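Side-chain contacts in genome polyprotein (Chicken sicinivirus JSY, PDB 6QWT), which catalyses RNA-templated synthesis of viral RNA with its 3Dpol part, the C-terminal RNA-dependent RNA polymerase described here: residues Trp67-Pro72 against Ala350-Ser355; Val74-Ser79 against Ser311-Met316; Ser239-Val244 against Ile302-Val307; Met306-Ser311 against Asp334-Ala339; Pro320-Ser325 against Tyr338-Ser343. One frame throughout, in Å; residues are numbered along the deposited sequence.

In the fold
Contacts 1 to 4 gather round the long helix 298-316 of the polymerase palm, the motif B helix. Contacts 2, 3 and 4 use it directly, whereas contact 1 joins helix 346-356 to the loop leading into helix 70-81 beside it, and Ser69 and Trp67 bond to Ser314 of contact 2. Contacts 1, 2 and 3 are buried and largely apolar: an aromatic pair, leucine-leucine and leucine-tyrosine packing, and an isoleucine-valine pair. Contact 4, partly buried, places an asparagine amide on the GDD turn. Contact 5 lies at the surface, at the far end of strand 335-340 that contact 4 also uses; there carbonyls, a proline and a bridging water replace close hydrocarbon packing.

Contact 1: Trp67-Pro72 against Ala350-Ser355; sequences WPSLIP and ADFYHS
The backbones stay well apart, with Ser69 CA 10.8 Å from Phe352 CA, so long aromatic side chains span the gap between the loop leading into helix 70-81 and helix 346-356, the palm helix that follows the motif C hairpin. Phe352 reaches across with CG anti to its backbone N (chi1 166°) and ends in an offset edge-to-face (T-shaped) pair with Trp67. The phenyl ring presents its edge, the centroid of the Trp67 five-membered ring is 5.6 Å from that of Phe352, and the planes stand at 66°. The nearest atoms are Trp67 CD1 and Phe352 CZ, 3.7 Å apart. Both polar groups on the near side are held by helix 298-316: Trp67 NE1 bonds to Ser314 OG and Ser69 OG to Ser314 O, which fixes the indole and the hydroxyl beside the ring. Leu70 CD2 covers one face of the indole near its rim, and Ser69 OG lies 3.8 Å from Phe352 CZ.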
# COMPACT_ATOMS: atom_id res chain seq x y z
N TRP A 67 -14.48 -20.54 2.91
CA TRP A 67 -15.85 -20.44 3.38
C TRP A 67 -16.80 -20.53 2.19
O TRP A 67 -16.39 -20.31 1.04
CB TRP A 67 -16.05 -19.15 4.17
CG TRP A 67 -15.43 -17.91 3.60
CD1 TRP A 67 -16.05 -16.94 2.86
CD2 TRP A 67 -14.07 -17.48 3.77
NE1 TRP A 67 -15.15 -15.95 2.54
CE2 TRP A 67 -13.93 -16.25 3.08
CE3 TRP A 67 -12.95 -18.01 4.42
CZ2 TRP A 67 -12.73 -15.56 3.03
CZ3 TRP A 67 -11.76 -17.32 4.36
CH2 TRP A 67 -11.65 -16.11 3.68
N PRO A 68 -18.07 -20.89 2.42
CA PRO A 68 -18.96 -21.25 1.30
C PRO A 68 -19.03 -20.24 0.17
O PRO A 68 -19.21 -20.65 -0.99
CB PRO A 68 -20.32 -21.41 1.99
CG PRO A 68 -19.98 -21.90 3.34
CD PRO A 68 -18.70 -21.18 3.72
N SER A 69 -18.91 -18.95 0.45
CA SER A 69 -19.02 -17.92 -0.58
C SER A 69 -17.67 -17.50 -1.16
O SER A 69 -17.64 -16.63 -2.03
CB SER A 69 -19.74 -16.69 -0.02
OG SER A 69 -18.97 -16.05 0.98
N LEU A 70 -16.57 -18.11 -0.71
CA LEU A 70 -15.25 -17.65 -1.14
C LEU A 70 -14.96 -18.01 -2.59
O LEU A 70 -14.60 -17.15 -3.39
CB LEU A 70 -14.16 -18.22 -0.21
CG LEU A 70 -12.73 -17.81 -0.58
CD1 LEU A 70 -12.61 -16.29 -0.72
CD2 LEU A 70 -11.73 -18.34 0.43
N ILE A 71 -15.10 -19.30 -2.94
CA ILE A 71 -14.88 -19.71 -4.33
C ILE A 71 -15.82 -18.98 -5.29
O ILE A 71 -15.35 -18.53 -6.35
CB ILE A 71 -14.99 -21.24 -4.45
CG1 ILE A 71 -13.96 -21.93 -3.56
CG2 ILE A 71 -14.86 -21.67 -5.92
CD1 ILE A 71 -12.68 -22.29 -4.25
N PRO A 72 -17.12 -18.84 -5.01
CA PRO A 72 -17.95 -18.00 -5.89
C PRO A 72 -17.43 -16.58 -6.04
O PRO A 72 -17.50 -16.01 -7.13
CB PRO A 72 -19.33 -18.04 -5.21
CG PRO A 72 -19.34 -19.35 -4.51
CD PRO A 72 -17.95 -19.54 -4.01
N ALA A 350 -19.13 -6.23 8.10
CA ALA A 350 -18.40 -6.42 9.35
C ALA A 350 -18.87 -7.66 10.09
O ALA A 350 -18.05 -8.43 10.61
CB ALA A 350 -18.55 -5.18 10.23
N ASP A 351 -20.19 -7.88 10.14
CA ASP A 351 -20.72 -9.03 10.87
C ASP A 351 -20.37 -10.34 10.17
O ASP A 351 -20.07 -11.34 10.83
CB ASP A 351 -22.23 -8.89 11.05
CG ASP A 351 -22.62 -7.72 11.94
OD1 ASP A 351 -23.64 -7.06 11.65
OD2 ASP A 351 -21.89 -7.45 12.92
N PHE A 352 -20.41 -10.36 8.84
CA PHE A 352 -20.00 -11.56 8.12
C PHE A 352 -18.52 -11.87 8.36
O PHE A 352 -18.15 -13.03 8.55
CB PHE A 352 -20.26 -11.41 6.62
CG PHE A 352 -19.57 -12.46 5.79
CD1 PHE A 352 -20.15 -13.70 5.60
CD2 PHE A 352 -18.32 -12.22 5.23
CE1 PHE A 352 -19.51 -14.68 4.85
CE2 PHE A 352 -17.68 -13.19 4.48
CZ PHE A 352 -18.27 -14.42 4.29
N TYR A 353 -17.67 -10.83 8.32
CA TYR A 353 -16.25 -11.03 8.56
C TYR A 353 -15.99 -11.62 9.94
O TYR A 353 -15.12 -12.49 10.09
CB TYR A 353 -15.50 -9.70 8.40
CG TYR A 353 -15.10 -9.37 6.98
CD1 TYR A 353 -14.62 -8.10 6.66
CD2 TYR A 353 -15.18 -10.31 5.96
CE1 TYR A 353 -14.24 -7.78 5.36
CE2 TYR A 353 -14.81 -10.00 4.66
CZ TYR A 353 -14.34 -8.74 4.37
OH TYR A 353 -13.96 -8.41 3.08
N HIS A 354 -16.74 -11.17 10.95
CA HIS A 354 -16.52 -11.66 12.31
C HIS A 354 -16.85 -13.14 12.43
O HIS A 354 -16.22 -13.86 13.21
CB HIS A 354 -17.37 -10.86 13.30
CG HIS A 354 -16.97 -9.42 13.41
ND1 HIS A 354 -17.88 -8.42 13.67
CD2 HIS A 354 -15.76 -8.82 13.31
CE1 HIS A 354 -17.25 -7.26 13.72
NE2 HIS A 354 -15.96 -7.48 13.50
N SER A 355 -17.83 -13.63 11.66
CA SER A 355 -18.30 -14.99 11.82
C SER A 355 -17.59 -16.00 10.92
O SER A 355 -17.63 -17.20 11.21
CB SER A 355 -19.81 -15.06 11.56
OG SER A 355 -20.09 -14.96 10.18

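Contact 2: Val74-Ser79 against Ser311-Met316; sequences VKLYFS and SLLSAM
This is a buried helix-to-helix contact in which Leu313, near the C-terminal end of helix 298-316, fits against Leu76 and Tyr77 of helix 70-81. Within these segments the nearest CA atoms, Tyr77 CA and Leu313 CA, are 7.6 Å apart. Leu313 does the work with both branches of its fork: CD1 rests on the Tyr77 stem, 3.7 Å from Tyr77 CB, and CD2 meets Leu76 CD2 at 3.8 Å. The Leu76 and Leu313 side chains cross at about a right angle, methyl against methyl. Tyr77 offers its CB here while its ring runs on along helix 298-316, CG anti to the backbone N (chi1 172°), to pack on Met306 and Ile310 and to bond through OH to Tyr204 O. Leu313 also touches Trp327 and Ile329 of strand 327-332, so it joins helix 70-81 and the sheet. Next along the helix, Ser314 OG donates to Ser311 O (2.7 Å), which also accepts from Ala315 N; the hydroxyl is thus held by its own helix as well as by Trp67 NE1. Helix 70-81 here packs against the motif B helix of the polymerase palm, which itself lies on the antiparallel sheet bearing motifs A and C.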
# COMPACT_ATOMS: atom_id res chain seq x y z
N VAL A 74 -14.29 -15.62 -5.89
CA VAL A 74 -13.14 -15.69 -6.79
C VAL A 74 -13.60 -15.68 -8.24
O VAL A 74 -13.10 -14.91 -9.07
CB VAL A 74 -12.29 -16.94 -6.47
CG1 VAL A 74 -11.21 -17.13 -7.53
CG2 VAL A 74 -11.67 -16.83 -5.09
N LYS A 75 -14.56 -16.55 -8.57
CA LYS A 75 -15.07 -16.61 -9.94
C LYS A 75 -15.71 -15.30 -10.35
O LYS A 75 -15.52 -14.83 -11.48
CB LYS A 75 -16.07 -17.76 -10.07
CG LYS A 75 -15.50 -19.12 -9.71
CD LYS A 75 -14.33 -19.48 -10.61
CE LYS A 75 -13.71 -20.81 -10.22
NZ LYS A 75 -12.63 -21.20 -11.16
N LEU A 76 -16.47 -14.67 -9.45
CA LEU A 76 -17.13 -13.41 -9.77
C LEU A 76 -16.12 -12.32 -10.10
O LEU A 76 -16.26 -11.60 -11.09
CB LEU A 76 -18.04 -12.99 -8.62
CG LEU A 76 -18.82 -11.69 -8.84
CD1 LEU A 76 -19.68 -11.80 -10.09
CD2 LEU A 76 -19.67 -11.38 -7.62
N TYR A 77 -15.08 -12.19 -9.26
CA TYR A 77 -14.09 -11.14 -9.48
C TYR A 77 -13.36 -11.33 -10.81
O TYR A 77 -13.28 -10.41 -11.62
CB TYR A 77 -13.11 -11.10 -8.31
CG TYR A 77 -11.94 -10.17 -8.54
CD1 TYR A 77 -12.12 -8.79 -8.53
CD2 TYR A 77 -10.67 -10.66 -8.78
CE1 TYR A 77 -11.07 -7.93 -8.75
CE2 TYR A 77 -9.60 -9.81 -9.00
CZ TYR A 77 -9.81 -8.44 -8.98
OH TYR A 77 -8.76 -7.57 -9.20
N PHE A 78 -12.85 -12.54 -11.05
CA PHE A 78 -12.13 -12.78 -12.30
C PHE A 78 -13.04 -12.77 -13.51
O PHE A 78 -12.57 -12.51 -14.62
CB PHE A 78 -11.38 -14.11 -12.22
CG PHE A 78 -10.08 -14.02 -11.48
CD1 PHE A 78 -8.93 -13.58 -12.12
CD2 PHE A 78 -10.02 -14.35 -10.13
CE1 PHE A 78 -7.74 -13.49 -11.43
CE2 PHE A 78 -8.83 -14.26 -9.44
CZ PHE A 78 -7.69 -13.83 -10.09
N SER A 79 -14.34 -13.04 -13.33
CA SER A 79 -15.28 -12.90 -14.43
C SER A 79 -15.37 -11.45 -14.88
O SER A 79 -15.33 -11.16 -16.09
CB SER A 79 -16.66 -13.43 -14.02
OG SER A 79 -17.62 -13.19 -15.03
N SER A 311 -12.46 -10.82 -0.96
CA SER A 311 -13.01 -10.93 0.39
C SER A 311 -14.32 -10.16 0.51
O SER A 311 -15.31 -10.68 1.04
CB SER A 311 -11.99 -10.44 1.41
OG SER A 311 -10.77 -11.15 1.27
N LEU A 312 -14.34 -8.91 0.02
CA LEU A 312 -15.57 -8.12 0.07
C LEU A 312 -16.70 -8.79 -0.71
O LEU A 312 -17.83 -8.86 -0.22
CB LEU A 312 -15.31 -6.72 -0.49
CG LEU A 312 -14.42 -5.79 0.34
CD1 LEU A 312 -13.84 -4.69 -0.54
CD2 LEU A 312 -15.19 -5.21 1.52
N LEU A 313 -16.40 -9.28 -1.91
CA LEU A 313 -17.42 -9.95 -2.71
C LEU A 313 -17.95 -11.19 -1.99
O LEU A 313 -19.15 -11.49 -2.06
CB LEU A 313 -16.84 -10.32 -4.08
CG LEU A 313 -16.61 -9.16 -5.05
CD1 LEU A 313 -15.63 -9.53 -6.15
CD2 LEU A 313 -17.92 -8.68 -5.65
N SER A 314 -17.08 -11.92 -1.28
CA SER A 314 -17.55 -13.10 -0.56
C SER A 314 -18.50 -12.72 0.57
O SER A 314 -19.34 -13.53 0.98
CB SER A 314 -16.36 -13.91 -0.02
OG SER A 314 -15.83 -13.33 1.17
N ALA A 315 -18.38 -11.49 1.09
CA ALA A 315 -19.31 -11.00 2.09
C ALA A 315 -20.63 -10.56 1.46
O ALA A 315 -21.70 -10.85 1.99
CB ALA A 315 -18.68 -9.83 2.86
N MET A 316 -20.55 -9.84 0.34
CA MET A 316 -21.77 -9.35 -0.30
C MET A 316 -22.57 -10.49 -0.92
O MET A 316 -23.81 -10.42 -0.98
CB MET A 316 -21.40 -8.30 -1.35
CG MET A 316 -20.51 -7.17 -0.79
SD MET A 316 -19.96 -5.93 -2.00
CE MET A 316 -19.97 -6.90 -3.49

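Contact 3: Ser239-Val244 against Ile302-Val307; sequences STIPSV and ILNSMV
Ile241 and Val307 reach toward each other tip to tip, from the break between helices 237-240 and 243-256 on one side and from the motif B helix 298-316 on the other. A single methyl of Val307 receives the isoleucine: Val307 CG1 lies 3.8 Å from Ile241 CG2 and 3.9 Å from Ile241 CD1, and it sits against Ile241 CG1 as well. That methyl is the branch anti to the valine backbone N (chi1 165°), which directs it out across the gap. The Asn304 side chain, one turn earlier, instead crosses Ile241 obliquely and brings its amide nitrogen up to the end of the isoleucine, with Asn304 ND2 4.1 Å from Ile241 CD1. Asn304 OD1 has a weak hydrogen bond to Asn293 ND2. Phe246 of helix 243-256 touches all three side chains, and backbone bonding between Ile241 and Gly292 ties the break to the motif B loop. By its place in the motif B sequence, Asn304 matches the asparagine that in related polymerases takes part in recognising the nucleotide ribose. No hydrogen bond joins the two segments, so cohesion between them rests on dispersion and shape, with the polar amide only grazing a methyl.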
# COMPACT_ATOMS: atom_id res chain seq x y z
N SER A 239 -1.94 -9.10 8.55
CA SER A 239 -1.85 -10.31 9.35
C SER A 239 -3.08 -11.20 9.22
O SER A 239 -2.96 -12.42 9.36
CB SER A 239 -1.64 -9.96 10.83
OG SER A 239 -0.36 -9.40 11.04
N THR A 240 -4.25 -10.63 8.94
CA THR A 240 -5.50 -11.37 8.99
C THR A 240 -5.89 -12.00 7.66
O THR A 240 -6.86 -12.77 7.62
CB THR A 240 -6.63 -10.44 9.45
OG1 THR A 240 -6.63 -9.25 8.65
CG2 THR A 240 -6.44 -10.07 10.91
N ILE A 241 -5.18 -11.70 6.57
CA ILE A 241 -5.51 -12.29 5.27
C ILE A 241 -5.25 -13.79 5.34
O ILE A 241 -4.13 -14.22 5.66
CB ILE A 241 -4.70 -11.65 4.14
CG1 ILE A 241 -5.23 -10.25 3.82
CG2 ILE A 241 -4.75 -12.52 2.90
CD1 ILE A 241 -4.27 -9.42 3.02
N PRO A 242 -6.25 -14.62 5.06
CA PRO A 242 -6.05 -16.07 5.14
C PRO A 242 -5.32 -16.62 3.92
O PRO A 242 -5.42 -16.10 2.81
CB PRO A 242 -7.48 -16.61 5.23
CG PRO A 242 -8.31 -15.59 4.56
CD PRO A 242 -7.66 -14.26 4.82
N SER A 243 -4.57 -17.70 4.17
CA SER A 243 -3.81 -18.35 3.11
C SER A 243 -4.71 -18.75 1.94
O SER A 243 -4.30 -18.66 0.77
CB SER A 243 -3.10 -19.59 3.66
OG SER A 243 -1.89 -19.24 4.30
N VAL A 244 -5.93 -19.19 2.24
CA VAL A 244 -6.78 -19.79 1.21
C VAL A 244 -7.12 -18.79 0.11
O VAL A 244 -7.26 -19.17 -1.06
CB VAL A 244 -8.05 -20.38 1.87
CG1 VAL A 244 -8.89 -19.28 2.51
CG2 VAL A 244 -8.86 -21.20 0.87
N ILE A 302 -0.78 -4.91 -5.43
CA ILE A 302 -1.64 -5.39 -6.51
C ILE A 302 -2.38 -6.65 -6.08
O ILE A 302 -3.60 -6.77 -6.25
CB ILE A 302 -0.82 -5.62 -7.79
CG1 ILE A 302 -0.54 -4.29 -8.49
CG2 ILE A 302 -1.54 -6.57 -8.74
CD1 ILE A 302 -1.79 -3.60 -8.96
N LEU A 303 -1.65 -7.62 -5.52
CA LEU A 303 -2.28 -8.84 -5.04
C LEU A 303 -3.15 -8.59 -3.82
O LEU A 303 -4.17 -9.27 -3.64
CB LEU A 303 -1.21 -9.90 -4.73
CG LEU A 303 -0.25 -10.19 -5.89
CD1 LEU A 303 0.78 -11.23 -5.50
CD2 LEU A 303 -1.02 -10.63 -7.13
N ASN A 304 -2.78 -7.63 -2.97
CA ASN A 304 -3.63 -7.26 -1.85
C ASN A 304 -4.96 -6.69 -2.32
O ASN A 304 -6.01 -6.98 -1.73
CB ASN A 304 -2.92 -6.26 -0.94
CG ASN A 304 -2.20 -6.92 0.21
OD1 ASN A 304 -1.63 -8.00 0.06
ND2 ASN A 304 -2.22 -6.27 1.37
N SER A 305 -4.93 -5.87 -3.37
CA SER A 305 -6.16 -5.35 -3.96
C SER A 305 -7.08 -6.48 -4.38
O SER A 305 -8.28 -6.48 -4.09
CB SER A 305 -5.85 -4.46 -5.17
OG SER A 305 -5.24 -3.25 -4.77
N MET A 306 -6.53 -7.47 -5.10
CA MET A 306 -7.33 -8.61 -5.51
C MET A 306 -7.87 -9.36 -4.30
O MET A 306 -9.06 -9.71 -4.27
CB MET A 306 -6.50 -9.53 -6.41
CG MET A 306 -5.93 -8.79 -7.62
SD MET A 306 -4.94 -9.80 -8.74
CE MET A 306 -6.07 -11.10 -9.12
N VAL A 307 -7.03 -9.58 -3.28
CA VAL A 307 -7.49 -10.22 -2.05
C VAL A 307 -8.66 -9.43 -1.45
O VAL A 307 -9.68 -10.00 -1.05
CB VAL A 307 -6.34 -10.34 -1.04
CG1 VAL A 307 -6.87 -10.66 0.35
CG2 VAL A 307 -5.35 -11.39 -1.49

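Contact 4: Met306-Ser311 against Asp334-Ala339; sequences MVNNIS and DDVLYA
The GDD turn of motif C and the strand leaving it, 335-340, meet the motif B helix 298-316 through one side chain, Asn308, which lies against Asp334 and Val336. Its CG is roughly anti to the backbone N (chi1 -151°), extending the amide from the helix to the turn, where ND2 donates to Gly333 O. That bond, with a weak one between Asn308 OD1 and Tyr234 OH, is consistent with the modelled amide orientation. Val336 CG2 is pressed against the amide and lies 3.6 Å from Asn308 OD1. Its approach to Asn308 ND2, 3.1 Å, is short for a methyl and an amide nitrogen, and the exact value is doubtful. Asn308 ND2 also passes 3.7 Å from Asp334 CA, so the backbone of the turn is touched while both aspartates direct their CB atoms away from the helix. This is the core of the palm: a beta hairpin, strands 327-332 and 335-340, carries the GDD sequence at its turn, next to the motif A strand 230-235. Asp335 OD1 lies close to Asp233 OD2 of that strand, an acidic grouping consistent with the metal-binding carboxylates of related polymerases. Cys331 of the first hairpin strand touches both Asn308 and Val336. Within the helix, Val307 O accepts from Ser311 N and also from Ser311 OG at 2.8 Å, the hydroxyl standing above the carbonyl plane, 39° out of it.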
# COMPACT_ATOMS: atom_id res chain seq x y z
N MET A 306 -6.53 -7.47 -5.10
CA MET A 306 -7.33 -8.61 -5.51
C MET A 306 -7.87 -9.36 -4.30
O MET A 306 -9.06 -9.71 -4.27
CB MET A 306 -6.50 -9.53 -6.41
CG MET A 306 -5.93 -8.79 -7.62
SD MET A 306 -4.94 -9.80 -8.74
CE MET A 306 -6.07 -11.10 -9.12
N VAL A 307 -7.03 -9.58 -3.28
CA VAL A 307 -7.49 -10.22 -2.05
C VAL A 307 -8.66 -9.43 -1.45
O VAL A 307 -9.68 -10.00 -1.05
CB VAL A 307 -6.34 -10.34 -1.04
CG1 VAL A 307 -6.87 -10.66 0.35
CG2 VAL A 307 -5.35 -11.39 -1.49
N ASN A 308 -8.51 -8.11 -1.37
CA ASN A 308 -9.57 -7.28 -0.80
C ASN A 308 -10.85 -7.38 -1.62
O ASN A 308 -11.95 -7.51 -1.05
CB ASN A 308 -9.08 -5.84 -0.72
CG ASN A 308 -9.71 -5.08 0.41
OD1 ASN A 308 -10.78 -5.45 0.91
ND2 ASN A 308 -9.04 -4.03 0.86
N ASN A 309 -10.75 -7.32 -2.95
CA ASN A 309 -11.93 -7.45 -3.80
C ASN A 309 -12.62 -8.78 -3.56
O ASN A 309 -13.85 -8.83 -3.37
CB ASN A 309 -11.54 -7.31 -5.27
CG ASN A 309 -11.59 -5.87 -5.76
OD1 ASN A 309 -12.49 -5.48 -6.52
ND2 ASN A 309 -10.61 -5.07 -5.35
N ILE A 310 -11.85 -9.87 -3.55
CA ILE A 310 -12.42 -11.21 -3.36
C ILE A 310 -13.12 -11.30 -2.01
O ILE A 310 -14.24 -11.82 -1.90
CB ILE A 310 -11.33 -12.28 -3.50
CG1 ILE A 310 -10.61 -12.16 -4.84
CG2 ILE A 310 -11.92 -13.67 -3.31
CD1 ILE A 310 -11.21 -12.93 -5.95
N SER A 311 -12.46 -10.82 -0.96
CA SER A 311 -13.01 -10.93 0.39
C SER A 311 -14.32 -10.16 0.51
O SER A 311 -15.31 -10.68 1.04
CB SER A 311 -11.99 -10.44 1.41
OG SER A 311 -10.77 -11.15 1.27
N ASP A 334 -5.46 -1.99 2.22
CA ASP A 334 -6.65 -2.22 3.03
C ASP A 334 -7.67 -1.10 2.88
O ASP A 334 -8.75 -1.19 3.48
CB ASP A 334 -6.25 -2.38 4.49
CG ASP A 334 -5.28 -1.33 4.95
OD1 ASP A 334 -4.93 -0.45 4.12
OD2 ASP A 334 -4.85 -1.37 6.12
N ASP A 335 -7.37 -0.06 2.10
CA ASP A 335 -8.30 1.03 1.89
C ASP A 335 -9.30 0.66 0.79
O ASP A 335 -8.92 0.09 -0.23
CB ASP A 335 -7.56 2.31 1.52
CG ASP A 335 -6.70 2.83 2.65
OD1 ASP A 335 -7.27 3.39 3.61
OD2 ASP A 335 -5.47 2.67 2.58
N VAL A 336 -10.57 0.99 1.01
CA VAL A 336 -11.67 0.47 0.21
C VAL A 336 -12.72 1.55 0.03
O VAL A 336 -13.16 2.18 1.00
CB VAL A 336 -12.33 -0.77 0.82
CG1 VAL A 336 -13.64 -1.05 0.07
CG2 VAL A 336 -11.39 -1.94 0.78
N LEU A 337 -13.16 1.70 -1.21
CA LEU A 337 -14.46 2.26 -1.50
C LEU A 337 -15.32 1.20 -2.17
O LEU A 337 -14.83 0.43 -3.01
CB LEU A 337 -14.37 3.50 -2.42
CG LEU A 337 -13.56 4.71 -1.95
CD1 LEU A 337 -13.64 5.81 -3.00
CD2 LEU A 337 -14.08 5.20 -0.62
N TYR A 338 -16.61 1.15 -1.83
CA TYR A 338 -17.51 0.24 -2.52
C TYR A 338 -18.91 0.85 -2.57
O TYR A 338 -19.25 1.73 -1.77
CB TYR A 338 -17.53 -1.15 -1.86
CG TYR A 338 -18.39 -1.27 -0.61
CD1 TYR A 338 -19.75 -1.54 -0.71
CD2 TYR A 338 -17.83 -1.16 0.65
CE1 TYR A 338 -20.53 -1.67 0.42
CE2 TYR A 338 -18.61 -1.29 1.79
CZ TYR A 338 -19.96 -1.55 1.66
OH TYR A 338 -20.74 -1.68 2.79
N ALA A 339 -19.69 0.37 -3.52
CA ALA A 339 -21.07 0.79 -3.69
C ALA A 339 -21.83 -0.33 -4.37
O ALA A 339 -21.32 -0.95 -5.31
CB ALA A 339 -21.16 2.09 -4.50

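Contact 5: Pro320-Ser325 against Tyr338-Ser343; sequences PDFDTS and YATVPS
Van der Waals contact comes first, between Asp321 and Pro342: the backbone carbonyl of Asp321 meets the proline ring, which follows a cis peptide bond, its O 3.3 Å from Pro342 CG, and Asp321 CB lies 3.9 Å from the same CG. Asp323 CB packs on the Val341 carbonyl oxygen, and Thr340 CG2 approaches the edge of the Phe322 ring, 4.3 Å from CE1. Polar linkage across the pair runs through a water, which donates to Asp323 OD2 (2.7 Å) and to Val341 O (2.9 Å). No direct hydrogen bond joins the segments. Hydrogen bonds within each segment shape the two loops. Asp323 OD1 accepts from Ser325 N at 3.0 Å, forming an Asx turn; the N-H arrives on the anti side of the carboxylate, 18° out of its plane. OD1 takes the backbone N-H and OD2 the water. Thr340 OG1 donates to Pro342 O at 2.6 Å and also bonds to Ile344 N, where the chain leaves the strand. The contact lies at the outer end of the motif C hairpin, where the loop from helix 298-316 enters strand 327-332 as strand 335-340 ends; Phe322 turns inward there onto Met316 of the helix and Trp327 of the first strand.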
# COMPACT_ATOMS: atom_id res chain seq x y z
N PRO A 320 -29.01 -11.41 0.87
CA PRO A 320 -30.11 -11.90 0.01
C PRO A 320 -30.43 -10.99 -1.16
O PRO A 320 -30.88 -11.48 -2.20
CB PRO A 320 -31.29 -12.00 0.99
CG PRO A 320 -30.94 -11.08 2.13
CD PRO A 320 -29.44 -11.17 2.26
N ASP A 321 -30.21 -9.68 -1.03
CA ASP A 321 -30.57 -8.73 -2.07
C ASP A 321 -29.39 -8.27 -2.91
O ASP A 321 -29.52 -7.31 -3.66
CB ASP A 321 -31.27 -7.52 -1.45
CG ASP A 321 -32.50 -7.90 -0.66
OD1 ASP A 321 -32.56 -7.58 0.55
OD2 ASP A 321 -33.40 -8.54 -1.24
N PHE A 322 -28.24 -8.94 -2.79
CA PHE A 322 -27.07 -8.53 -3.56
C PHE A 322 -27.31 -8.75 -5.04
O PHE A 322 -27.62 -9.87 -5.47
CB PHE A 322 -25.83 -9.29 -3.10
CG PHE A 322 -24.60 -9.01 -3.93
CD1 PHE A 322 -24.16 -7.71 -4.12
CD2 PHE A 322 -23.90 -10.04 -4.54
CE1 PHE A 322 -23.04 -7.44 -4.88
CE2 PHE A 322 -22.78 -9.78 -5.31
CZ PHE A 322 -22.35 -8.48 -5.48
N ASP A 323 -27.18 -7.69 -5.83
CA ASP A 323 -27.23 -7.78 -7.28
C ASP A 323 -25.82 -8.01 -7.79
O ASP A 323 -24.96 -7.13 -7.67
CB ASP A 323 -27.84 -6.51 -7.87
CG ASP A 323 -28.22 -6.66 -9.33
OD1 ASP A 323 -27.45 -7.26 -10.10
OD2 ASP A 323 -29.30 -6.16 -9.71
N THR A 324 -25.57 -9.20 -8.34
CA THR A 324 -24.22 -9.56 -8.77
C THR A 324 -23.74 -8.76 -9.97
O THR A 324 -22.60 -8.95 -10.41
CB THR A 324 -24.14 -11.06 -9.10
OG1 THR A 324 -25.04 -11.37 -10.17
CG2 THR A 324 -24.50 -11.88 -7.87
N SER A 325 -24.57 -7.86 -10.50
CA SER A 325 -24.18 -7.02 -11.62
C SER A 325 -24.15 -5.53 -11.31
O SER A 325 -23.68 -4.76 -12.14
CB SER A 325 -25.13 -7.25 -12.81
OG SER A 325 -24.92 -8.52 -13.40
N TYR A 338 -16.61 1.15 -1.83
CA TYR A 338 -17.51 0.24 -2.52
C TYR A 338 -18.91 0.85 -2.57
O TYR A 338 -19.25 1.73 -1.77
CB TYR A 338 -17.53 -1.15 -1.86
CG TYR A 338 -18.39 -1.27 -0.61
CD1 TYR A 338 -19.75 -1.54 -0.71
CD2 TYR A 338 -17.83 -1.16 0.65
CE1 TYR A 338 -20.53 -1.67 0.42
CE2 TYR A 338 -18.61 -1.29 1.79
CZ TYR A 338 -19.96 -1.55 1.66
OH TYR A 338 -20.74 -1.68 2.79
N ALA A 339 -19.69 0.37 -3.52
CA ALA A 339 -21.07 0.79 -3.69
C ALA A 339 -21.83 -0.33 -4.37
O ALA A 339 -21.32 -0.95 -5.31
CB ALA A 339 -21.16 2.09 -4.50
N THR A 340 -23.05 -0.59 -3.89
CA THR A 340 -23.92 -1.60 -4.47
C THR A 340 -25.32 -1.04 -4.63
O THR A 340 -25.72 -0.10 -3.93
CB THR A 340 -23.99 -2.88 -3.61
OG1 THR A 340 -24.59 -2.57 -2.35
CG2 THR A 340 -22.60 -3.46 -3.38
N VAL A 341 -26.07 -1.61 -5.57
CA VAL A 341 -27.49 -1.31 -5.74
C VAL A 341 -28.26 -2.63 -5.68
O VAL A 341 -28.12 -3.46 -6.59
CB VAL A 341 -27.76 -0.57 -7.06
CG1 VAL A 341 -29.26 -0.39 -7.26
CG2 VAL A 341 -27.06 0.78 -7.08
N PRO A 342 -29.06 -2.87 -4.63
CA PRO A 342 -29.30 -1.99 -3.48
C PRO A 342 -28.09 -1.86 -2.56
O PRO A 342 -27.19 -2.69 -2.60
CB PRO A 342 -30.46 -2.67 -2.76
CG PRO A 342 -30.35 -4.11 -3.13
CD PRO A 342 -29.87 -4.10 -4.56
N SER A 343 -28.08 -0.81 -1.74
CA SER A 343 -26.93 -0.51 -0.91
C SER A 343 -26.80 -1.53 0.22
O SER A 343 -27.77 -1.79 0.95
CB SER A 343 -27.04 0.90 -0.34
OG SER A 343 -25.96 1.20 0.52
O HOH W 1 -29.91 -3.64 -8.92